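Alpha-glucosidase YIHQ (Escherichia coli, PDB 5AEG) hydrolyses sulfoquinovosyl diacylglycerides and simpler sulfoquinovosides such as sulfoquinovosyl glycerol to release sulfoquinovose, which the bacterium uses as a source of carbon and sulfur. Local coordinates at residues Gln25-Leu30 and Gln191-His196; Leu103-Gln108 and Leu224-Ala229. All blocks are in the same frame, centred on the assembly; numbering follows the deposited sequence.

Overall arrangement
Both contacts lie in the beta-rich N-terminal part of the chain, where a small sheet with strand 27-32 meets the mutarotase-like domain, and their centres lie about 9 Å apart. Contact 2 pairs strands 103-109 and 221-228 within a sheet; contact 1 joins strand 27-32 to the turn that leads into strand 193-197, the next neighbour of 221-228. The two therefore meet directly: His196 O is 2.8 Å from Arg225 N, and Tyr194 OH is 2.6 Å from Glu227 OE1. Their segments alternate along the chain. Both centres stand about 24 to 25 Å from the centre of the chain, away from the nucleophile Asp405, Asp472, the inferred proton donor, and the residues that bind the sulfolipid.

Contact 1 (Gln25-Leu30 and Gln191-His196); sequences QQRLIL and QKYYCH
Arg27 and Gln191 are the closest backbone positions, their CA atoms 7.0 Å apart, too far for strand pairing, and the segments are joined by side chains and water. Arginine suits this place because its long, flat, donor-rich end can reach backbone carbonyls where the chain turns into strand 193-197. Its chain turns about the CB-CG bond (chi2 67°), bringing the guanidinium edge to Gln191 O: Arg27 NE donates to Gln191 O at 2.8 Å, approaching nearly in line with the C=O bond, although the N-H itself is bent, 157° at the hydrogen. Arg27 NH2 adds weak bonds to Gln191 O and, at 3.1 Å, to Lys192 O. Arg27 NH1 donates to Gln25 O at 2.9 Å, in the guanidinium plane, so bonds from both segments fix the group's rotation. Gln191 runs past Arg27 in the opposite direction, its amide turned only 13° from the guanidinium plane. One water donates to both Gln191 OE1 and Leu28 O; a second water, also donating to Gln191 OE1, accepts from Leu28 N at 2.9 Å. Gln191 NE2 reaches Leu28 O through a third water and also bonds Asp127. A two-headed amide serves such a bridge well. The extended Lys192 chain leads away to a salt bridge with Glu595. Ile29 CD1 rests over one face of the Tyr193 ring, 4.3 Å from Tyr193 CE2, a buried apolar contact behind the polar one. A classic bulge in strand 27-32 sets Ile29 and Leu30 together opposite Leu22. Here the small N-terminal antiparallel sheet packs against the mutarotase-like beta domain of GH31 enzymes.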
ATOM      1  N   GLN A  25     -26.870 -13.209   5.907  1.00 37.17           N
ATOM      2  CA  GLN A  25     -26.361 -14.611   5.915  1.00 31.48           C
ATOM      3  C   GLN A  25     -25.935 -15.071   7.240  1.00 32.42           C
ATOM      4  O   GLN A  25     -24.829 -15.600   7.423  1.00 34.13           O
ATOM      5  CB  GLN A  25     -25.252 -14.776   4.956  1.00 37.04           C
ATOM      6  CG  GLN A  25     -25.539 -14.036   3.706  1.00 42.53           C
ATOM      7  CD  GLN A  25     -25.015 -14.701   2.515  1.00 56.76           C
ATOM      8  OE1 GLN A  25     -23.921 -15.270   2.513  1.00 60.08           O
ATOM      9  NE2 GLN A  25     -25.820 -14.683   1.473  1.00 59.90           N
ATOM     10  N   GLN A  26     -26.794 -14.788   8.201  1.00 30.16           N
ATOM     11  CA  GLN A  26     -26.636 -15.085   9.641  1.00 29.90           C
ATOM     12  C   GLN A  26     -25.651 -14.313  10.442  1.00 29.76           C
ATOM     13  O   GLN A  26     -25.573 -14.537  11.650  1.00 30.16           O
ATOM     14  CB  GLN A  26     -26.420 -16.572   9.936  1.00 40.59           C
ATOM     15  CG  GLN A  26     -27.730 -17.304   9.941  1.00 50.34           C
ATOM     16  CD  GLN A  26     -27.634 -18.412   8.978  1.00 61.28           C
ATOM     17  OE1 GLN A  26     -27.270 -19.534   9.358  1.00 59.62           O
ATOM     18  NE2 GLN A  26     -27.864 -18.101   7.691  1.00 70.57           N
ATOM     19  N   ARG A  27     -24.905 -13.383   9.835  1.00 27.92           N
ATOM     20  CA  ARG A  27     -24.066 -12.517  10.669  1.00 23.39           C
ATOM     21  C   ARG A  27     -24.934 -11.350  11.193  1.00 22.50           C
ATOM     22  O   ARG A  27     -25.612 -10.713  10.419  1.00 26.81           O
ATOM     23  CB  ARG A  27     -22.991 -11.876   9.735  1.00 24.66           C
ATOM     24  CG  ARG A  27     -21.855 -12.763   9.333  1.00 26.75           C
ATOM     25  CD  ARG A  27     -22.190 -13.922   8.438  1.00 27.52           C
ATOM     26  NE  ARG A  27     -20.984 -14.485   7.803  1.00 29.21           N
ATOM     27  CZ  ARG A  27     -20.985 -15.434   6.861  1.00 34.85           C
ATOM     28  NH1 ARG A  27     -22.115 -15.961   6.421  1.00 34.18           N
ATOM     29  NH2 ARG A  27     -19.849 -15.814   6.312  1.00 30.94           N
ATOM     30  N   LEU A  28     -24.881 -11.092  12.466  1.00 24.38           N
ATOM     31  CA  LEU A  28     -25.548  -9.978  13.032  1.00 27.48           C
ATOM     32  C   LEU A  28     -24.736  -8.707  12.649  1.00 31.39           C
ATOM     33  O   LEU A  28     -23.614  -8.581  13.080  1.00 28.12           O
ATOM     34  CB  LEU A  28     -25.561 -10.123  14.536  1.00 29.64           C
ATOM     35  CG  LEU A  28     -26.198  -8.972  15.346  1.00 28.66           C
ATOM     36  CD1 LEU A  28     -27.651  -8.829  14.929  1.00 34.56           C
ATOM     37  CD2 LEU A  28     -26.084  -9.085  16.819  1.00 29.88           C
ATOM     38  N   ILE A  29     -25.323  -7.842  11.840  1.00 27.02           N
ATOM     39  CA  ILE A  29     -24.716  -6.592  11.301  1.00 28.31           C
ATOM     40  C   ILE A  29     -25.105  -5.334  12.091  1.00 33.71           C
ATOM     41  O   ILE A  29     -24.199  -4.558  12.465  1.00 30.94           O
ATOM     42  CB  ILE A  29     -25.023  -6.415   9.789  1.00 30.18           C
ATOM     43  CG1 ILE A  29     -24.416  -7.544   8.917  1.00 34.84           C
ATOM     44  CG2 ILE A  29     -24.455  -5.116   9.228  1.00 34.12           C
ATOM     45  CD1 ILE A  29     -22.905  -7.804   8.967  1.00 36.31           C
ATOM     46  N   LEU A  30     -26.423  -5.147  12.386  1.00 29.97           N
ATOM     47  CA  LEU A  30     -26.933  -3.981  13.147  1.00 29.42           C
ATOM     48  C   LEU A  30     -27.888  -4.406  14.248  1.00 31.44           C
ATOM     49  O   LEU A  30     -28.704  -5.334  14.034  1.00 28.48           O
ATOM     50  CB  LEU A  30     -27.718  -3.054  12.230  1.00 33.45           C
ATOM     51  CG  LEU A  30     -27.103  -2.524  10.965  1.00 36.97           C
ATOM     52  CD1 LEU A  30     -28.120  -1.777  10.108  1.00 39.28           C
ATOM     53  CD2 LEU A  30     -25.959  -1.568  11.318  1.00 34.93           C
ATOM     54  N   GLN A 191     -15.814 -13.119  11.117  1.00 22.82           N
ATOM     55  CA  GLN A 191     -17.188 -13.644  10.773  1.00 25.60           C
ATOM     56  C   GLN A 191     -17.327 -13.896   9.297  1.00 25.45           C
ATOM     57  O   GLN A 191     -18.384 -14.189   8.808  1.00 26.65           O
ATOM     58  CB  GLN A 191     -18.212 -12.655  11.284  1.00 26.81           C
ATOM     59  CG  GLN A 191     -18.177 -12.556  12.803  1.00 27.28           C
ATOM     60  CD  GLN A 191     -19.449 -11.913  13.403  1.00 30.56           C
ATOM     61  OE1 GLN A 191     -20.520 -12.104  12.918  1.00 28.01           O
ATOM     62  NE2 GLN A 191     -19.281 -11.104  14.419  1.00 28.16           N
ATOM     63  N   LYS A 192     -16.220 -13.715   8.527  1.00 24.57           N
ATOM     64  CA  LYS A 192     -16.116 -14.008   7.137  1.00 22.77           C
ATOM     65  C   LYS A 192     -17.009 -13.132   6.245  1.00 23.96           C
ATOM     66  O   LYS A 192     -17.871 -13.610   5.459  1.00 26.82           O
ATOM     67  CB  LYS A 192     -16.276 -15.526   6.866  1.00 27.24           C
ATOM     68  CG  LYS A 192     -15.066 -16.313   7.308  1.00 27.03           C
ATOM     69  CD  LYS A 192     -15.210 -17.803   6.976  1.00 30.39           C
ATOM     70  CE  LYS A 192     -13.991 -18.586   7.419  1.00 34.61           C
ATOM     71  NZ  LYS A 192     -14.195 -20.012   7.015  1.00 32.87           N
ATOM     72  N   TYR A 193     -16.850 -11.815   6.412  1.00 21.81           N
ATOM     73  CA  TYR A 193     -17.436 -10.865   5.527  1.00 21.55           C
ATOM     74  C   TYR A 193     -16.399  -9.770   5.328  1.00 22.91           C
ATOM     75  O   TYR A 193     -15.478  -9.645   6.145  1.00 22.27           O
ATOM     76  CB  TYR A 193     -18.712 -10.270   6.070  1.00 22.80           C
ATOM     77  CG  TYR A 193     -18.598  -9.381   7.290  1.00 20.62           C
ATOM     78  CD1 TYR A 193     -18.256  -8.025   7.161  1.00 22.09           C
ATOM     79  CD2 TYR A 193     -18.859  -9.846   8.564  1.00 21.14           C
ATOM     80  CE1 TYR A 193     -18.174  -7.198   8.292  1.00 23.56           C
ATOM     81  CE2 TYR A 193     -18.828  -9.011   9.683  1.00 23.38           C
ATOM     82  CZ  TYR A 193     -18.448  -7.649   9.507  1.00 25.06           C
ATOM     83  OH  TYR A 193     -18.316  -6.796  10.625  1.00 24.00           O
ATOM     84  N   TYR A 194     -16.628  -8.976   4.325  1.00 23.47           N
ATOM     85  CA  TYR A 194     -15.885  -7.706   4.181  1.00 20.95           C
ATOM     86  C   TYR A 194     -16.873  -6.614   4.208  1.00 25.18           C
ATOM     87  O   TYR A 194     -18.053  -6.805   3.810  1.00 24.88           O
ATOM     88  CB  TYR A 194     -15.126  -7.650   2.840  1.00 19.17           C
ATOM     89  CG  TYR A 194     -15.899  -7.515   1.494  1.00 22.19           C
ATOM     90  CD1 TYR A 194     -16.534  -6.334   1.127  1.00 27.91           C
ATOM     91  CD2 TYR A 194     -15.954  -8.563   0.569  1.00 23.23           C
ATOM     92  CE1 TYR A 194     -17.247  -6.244  -0.068  1.00 31.15           C
ATOM     93  CE2 TYR A 194     -16.665  -8.450  -0.638  1.00 25.82           C
ATOM     94  CZ  TYR A 194     -17.337  -7.300  -0.931  1.00 28.15           C
ATOM     95  OH  TYR A 194     -18.059  -7.092  -2.105  1.00 30.32           O
ATOM     96  N   CYS A 195     -16.411  -5.449   4.671  1.00 22.59           N
ATOM     97  CA  CYS A 195     -17.187  -4.206   4.565  1.00 22.01           C
ATOM     98  C   CYS A 195     -16.409  -3.154   3.787  1.00 23.99           C
ATOM     99  O   CYS A 195     -15.245  -2.906   4.122  1.00 21.86           O
ATOM    100  CB  CYS A 195     -17.452  -3.730   5.962  1.00 20.79           C
ATOM    101  SG  CYS A 195     -18.176  -2.085   6.059  1.00 24.51           S
ATOM    102  N   HIS A 196     -16.995  -2.606   2.735  1.00 21.96           N
ATOM    103  CA  HIS A 196     -16.370  -1.586   1.906  1.00 20.53           C
ATOM    104  C   HIS A 196     -17.221  -0.303   1.899  1.00 24.73           C
ATOM    105  O   HIS A 196     -18.445  -0.367   1.665  1.00 22.66           O
ATOM    106  CB  HIS A 196     -16.193  -2.053   0.484  1.00 20.26           C
ATOM    107  CG  HIS A 196     -15.635  -0.989  -0.407  1.00 23.30           C
ATOM    108  ND1 HIS A 196     -14.376  -0.463  -0.217  1.00 23.16           N
ATOM    109  CD2 HIS A 196     -16.190  -0.279  -1.420  1.00 25.81           C
ATOM    110  CE1 HIS A 196     -14.156   0.479  -1.112  1.00 25.07           C
ATOM    111  NE2 HIS A 196     -15.255   0.626  -1.846  1.00 24.27           N
TER
HETATM  112  O   HOH W   1     -21.777  -9.791  15.399  1.00 26.24           O
HETATM  113  O   HOH W   2     -21.355  -9.600  12.104  1.00 29.46           O
HETATM  114  O   HOH W   3     -22.915 -12.314  14.234  1.00 34.68           O

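Contact 2 (Leu103-Gln108 and Leu224-Ala229); sequences LLLELQ and LRFECA
Leu103 and Phe226 form one hydrogen-bonded pair of an antiparallel strand pairing, Leu105 and Leu224 another, with the non-hydrogen-bonded pair Leu104-Arg225 between them. Leu105 N donates to Leu224 O at 2.8 Å and Leu224 N returns a bond to Leu105 O; at the other end Phe226 N to Leu103 O is sound, but Leu103 N to Phe226 O is weak. The tight side is the buried face. Phe226 lies alongside Leu103, whose CD2 comes 3.8 Å from Phe226 CD1, while Leu105 CD1 slants in to Phe226 CE1 at 4.0 Å. Leucine branches and a flat ring fill this apolar layer well, and Phe24 of strand 20-24 packs on it. A serine in place of Phe226 would probably leave Leu103 and Leu105 facing a gap where the ring had been, with a hydroxyl among the leucines and Phe24. The opposite face is looser and partly exposed. There Leu104, with CG anti to N (chi1 179°), lays CD1 over one face of the Arg225 guanidinium, 3.6 Å from Arg225 NH1; arginine offers aliphatic length for the leucine and a charge that Asp198 meets. A buried apolar face backed by a mixed, partly exposed one is characteristic of strands in a beta-sandwich, here in the mutarotase-like domain.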
ATOM      1  N   LEU A 103     -25.040  -6.964   0.471  1.00 28.17           N
ATOM      2  CA  LEU A 103     -25.748  -6.039   1.313  1.00 24.67           C
ATOM      3  C   LEU A 103     -25.326  -4.592   1.040  1.00 28.27           C
ATOM      4  O   LEU A 103     -24.142  -4.279   1.138  1.00 23.38           O
ATOM      5  CB  LEU A 103     -25.578  -6.442   2.721  1.00 24.32           C
ATOM      6  CG  LEU A 103     -26.161  -5.453   3.737  1.00 26.17           C
ATOM      7  CD1 LEU A 103     -27.690  -5.394   3.589  1.00 30.86           C
ATOM      8  CD2 LEU A 103     -25.765  -5.721   5.130  1.00 28.42           C
ATOM      9  N   LEU A 104     -26.258  -3.708   0.641  1.00 26.73           N
ATOM     10  CA  LEU A 104     -26.016  -2.239   0.445  1.00 25.72           C
ATOM     11  C   LEU A 104     -26.703  -1.419   1.552  1.00 32.06           C
ATOM     12  O   LEU A 104     -27.951  -1.584   1.744  1.00 29.74           O
ATOM     13  CB  LEU A 104     -26.532  -1.826  -0.917  1.00 32.30           C
ATOM     14  CG  LEU A 104     -26.450  -0.385  -1.395  1.00 34.03           C
ATOM     15  CD1 LEU A 104     -24.979   0.001  -1.452  1.00 33.96           C
ATOM     16  CD2 LEU A 104     -27.101  -0.181  -2.774  1.00 36.64           C
ATOM     17  N   LEU A 105     -25.926  -0.645   2.381  1.00 25.30           N
ATOM     18  CA  LEU A 105     -26.491   0.302   3.354  1.00 26.68           C
ATOM     19  C   LEU A 105     -26.246   1.691   2.856  1.00 30.47           C
ATOM     20  O   LEU A 105     -25.104   2.066   2.536  1.00 27.91           O
ATOM     21  CB  LEU A 105     -25.918   0.152   4.761  1.00 28.47           C
ATOM     22  CG  LEU A 105     -25.956  -1.189   5.462  1.00 33.20           C
ATOM     23  CD1 LEU A 105     -25.472  -0.983   6.915  1.00 32.79           C
ATOM     24  CD2 LEU A 105     -27.344  -1.805   5.456  1.00 30.86           C
ATOM     25  N   GLU A 106     -27.304   2.482   2.739  1.00 29.74           N
ATOM     26  CA  GLU A 106     -27.182   3.831   2.197  1.00 33.66           C
ATOM     27  C   GLU A 106     -27.751   4.799   3.222  1.00 35.74           C
ATOM     28  O   GLU A 106     -28.981   4.841   3.437  1.00 29.75           O
ATOM     29  CB  GLU A 106     -27.940   3.968   0.881  1.00 34.92           C
ATOM     30  CG  GLU A 106     -27.330   3.253  -0.295  1.00 39.12           C
ATOM     31  CD  GLU A 106     -28.337   3.129  -1.431  1.00 44.08           C
ATOM     32  OE1 GLU A 106     -29.387   2.484  -1.217  1.00 43.52           O
ATOM     33  OE2 GLU A 106     -28.097   3.696  -2.496  1.00 43.22           O
ATOM     34  N   LEU A 107     -26.877   5.630   3.796  1.00 26.69           N
ATOM     35  CA  LEU A 107     -27.253   6.530   4.868  1.00 29.18           C
ATOM     36  C   LEU A 107     -27.262   7.936   4.321  1.00 29.04           C
ATOM     37  O   LEU A 107     -26.301   8.359   3.673  1.00 25.49           O
ATOM     38  CB  LEU A 107     -26.218   6.440   5.948  1.00 36.02           C
ATOM     39  CG  LEU A 107     -26.634   6.178   7.334  1.00 48.48           C
ATOM     40  CD1 LEU A 107     -25.357   5.902   8.151  1.00 47.55           C
ATOM     41  CD2 LEU A 107     -27.429   7.370   7.826  1.00 51.38           C
ATOM     42  N   GLN A 108     -28.326   8.700   4.598  1.00 27.55           N
ATOM     43  CA  GLN A 108     -28.348  10.105   4.232  1.00 29.44           C
ATOM     44  C   GLN A 108     -28.910  10.979   5.372  1.00 26.90           C
ATOM     45  O   GLN A 108     -30.027  10.762   5.797  1.00 25.39           O
ATOM     46  CB  GLN A 108     -29.116  10.263   2.909  1.00 33.51           C
ATOM     47  CG  GLN A 108     -29.309  11.701   2.397  1.00 34.28           C
ATOM     48  CD  GLN A 108     -27.979  12.430   2.103  1.00 33.83           C
ATOM     49  OE1 GLN A 108     -27.278  12.121   1.135  1.00 37.92           O
ATOM     50  NE2 GLN A 108     -27.598  13.380   2.978  1.00 32.69           N
ATOM     51  N   LEU A 224     -22.215   1.864   2.378  1.00 24.72           N
ATOM     52  CA  LEU A 224     -21.421   0.709   2.802  1.00 23.66           C
ATOM     53  C   LEU A 224     -21.928  -0.555   2.089  1.00 27.59           C
ATOM     54  O   LEU A 224     -23.133  -0.754   1.967  1.00 23.91           O
ATOM     55  CB  LEU A 224     -21.577   0.471   4.302  1.00 22.95           C
ATOM     56  CG  LEU A 224     -21.311   1.629   5.241  1.00 26.05           C
ATOM     57  CD1 LEU A 224     -22.563   2.515   5.402  1.00 28.85           C
ATOM     58  CD2 LEU A 224     -20.798   1.128   6.584  1.00 27.52           C
ATOM     59  N   ARG A 225     -21.030  -1.430   1.693  1.00 23.96           N
ATOM     60  CA  ARG A 225     -21.403  -2.684   1.020  1.00 27.78           C
ATOM     61  C   ARG A 225     -20.751  -3.805   1.747  1.00 27.86           C
ATOM     62  O   ARG A 225     -19.604  -3.669   2.181  1.00 25.84           O
ATOM     63  CB  ARG A 225     -20.837  -2.722  -0.370  1.00 31.55           C
ATOM     64  CG  ARG A 225     -21.632  -1.959  -1.424  1.00 40.78           C
ATOM     65  CD  ARG A 225     -20.717  -1.754  -2.652  1.00 39.37           C
ATOM     66  NE  ARG A 225     -20.832  -0.400  -3.133  1.00 48.63           N
ATOM     67  CZ  ARG A 225     -21.865   0.019  -3.832  1.00 48.68           C
ATOM     68  NH1 ARG A 225     -22.809  -0.840  -4.173  1.00 51.59           N
ATOM     69  NH2 ARG A 225     -21.940   1.274  -4.191  1.00 46.93           N
ATOM     70  N   PHE A 226     -21.458  -4.935   1.863  1.00 27.20           N
ATOM     71  CA  PHE A 226     -20.938  -6.134   2.550  1.00 23.45           C
ATOM     72  C   PHE A 226     -21.162  -7.364   1.681  1.00 28.39           C
ATOM     73  O   PHE A 226     -22.180  -7.449   0.883  1.00 30.78           O
ATOM     74  CB  PHE A 226     -21.603  -6.418   3.876  1.00 26.45           C
ATOM     75  CG  PHE A 226     -21.605  -5.306   4.857  1.00 22.63           C
ATOM     76  CD1 PHE A 226     -22.367  -4.167   4.643  1.00 24.36           C
ATOM     77  CD2 PHE A 226     -20.897  -5.417   6.044  1.00 23.55           C
ATOM     78  CE1 PHE A 226     -22.411  -3.179   5.570  1.00 26.38           C
ATOM     79  CE2 PHE A 226     -20.944  -4.431   6.993  1.00 24.97           C
ATOM     80  CZ  PHE A 226     -21.709  -3.289   6.744  1.00 27.73           C
ATOM     81  N   GLU A 227     -20.213  -8.302   1.723  1.00 28.11           N
ATOM     82  CA  GLU A 227     -20.469  -9.660   1.190  1.00 27.05           C
ATOM     83  C   GLU A 227     -19.860 -10.609   2.144  1.00 29.35           C
ATOM     84  O   GLU A 227     -18.851 -10.296   2.780  1.00 25.56           O
ATOM     85  CB  GLU A 227     -19.855  -9.948  -0.131  1.00 34.12           C
ATOM     86  CG  GLU A 227     -20.600  -9.584  -1.336  1.00 35.40           C
ATOM     87  CD  GLU A 227     -19.921 -10.036  -2.619  1.00 36.16           C
ATOM     88  OE1 GLU A 227     -18.989  -9.322  -3.075  1.00 32.45           O
ATOM     89  OE2 GLU A 227     -20.414 -11.014  -3.244  1.00 32.62           O
ATOM     90  N   CYS A 228     -20.416 -11.826   2.196  1.00 25.97           N
ATOM     91  CA  CYS A 228     -19.899 -12.911   2.997  1.00 25.08           C
ATOM     92  C   CYS A 228     -19.347 -14.009   2.077  1.00 26.08           C
ATOM     93  O   CYS A 228     -19.551 -14.000   0.856  1.00 28.68           O
ATOM     94  CB  CYS A 228     -20.990 -13.547   3.863  1.00 31.04           C
ATOM     95  SG  CYS A 228     -21.821 -12.446   5.002  1.00 32.32           S
ATOM     96  N   ALA A 229     -18.592 -14.915   2.694  1.00 27.11           N
ATOM     97  CA  ALA A 229     -18.133 -16.103   2.011  1.00 26.91           C
ATOM     98  C   ALA A 229     -17.782 -17.194   2.993  1.00 24.60           C
ATOM     99  O   ALA A 229     -17.670 -16.974   4.200  1.00 26.61           O
ATOM    100  CB  ALA A 229     -16.996 -15.772   0.997  1.00 27.59           C
TER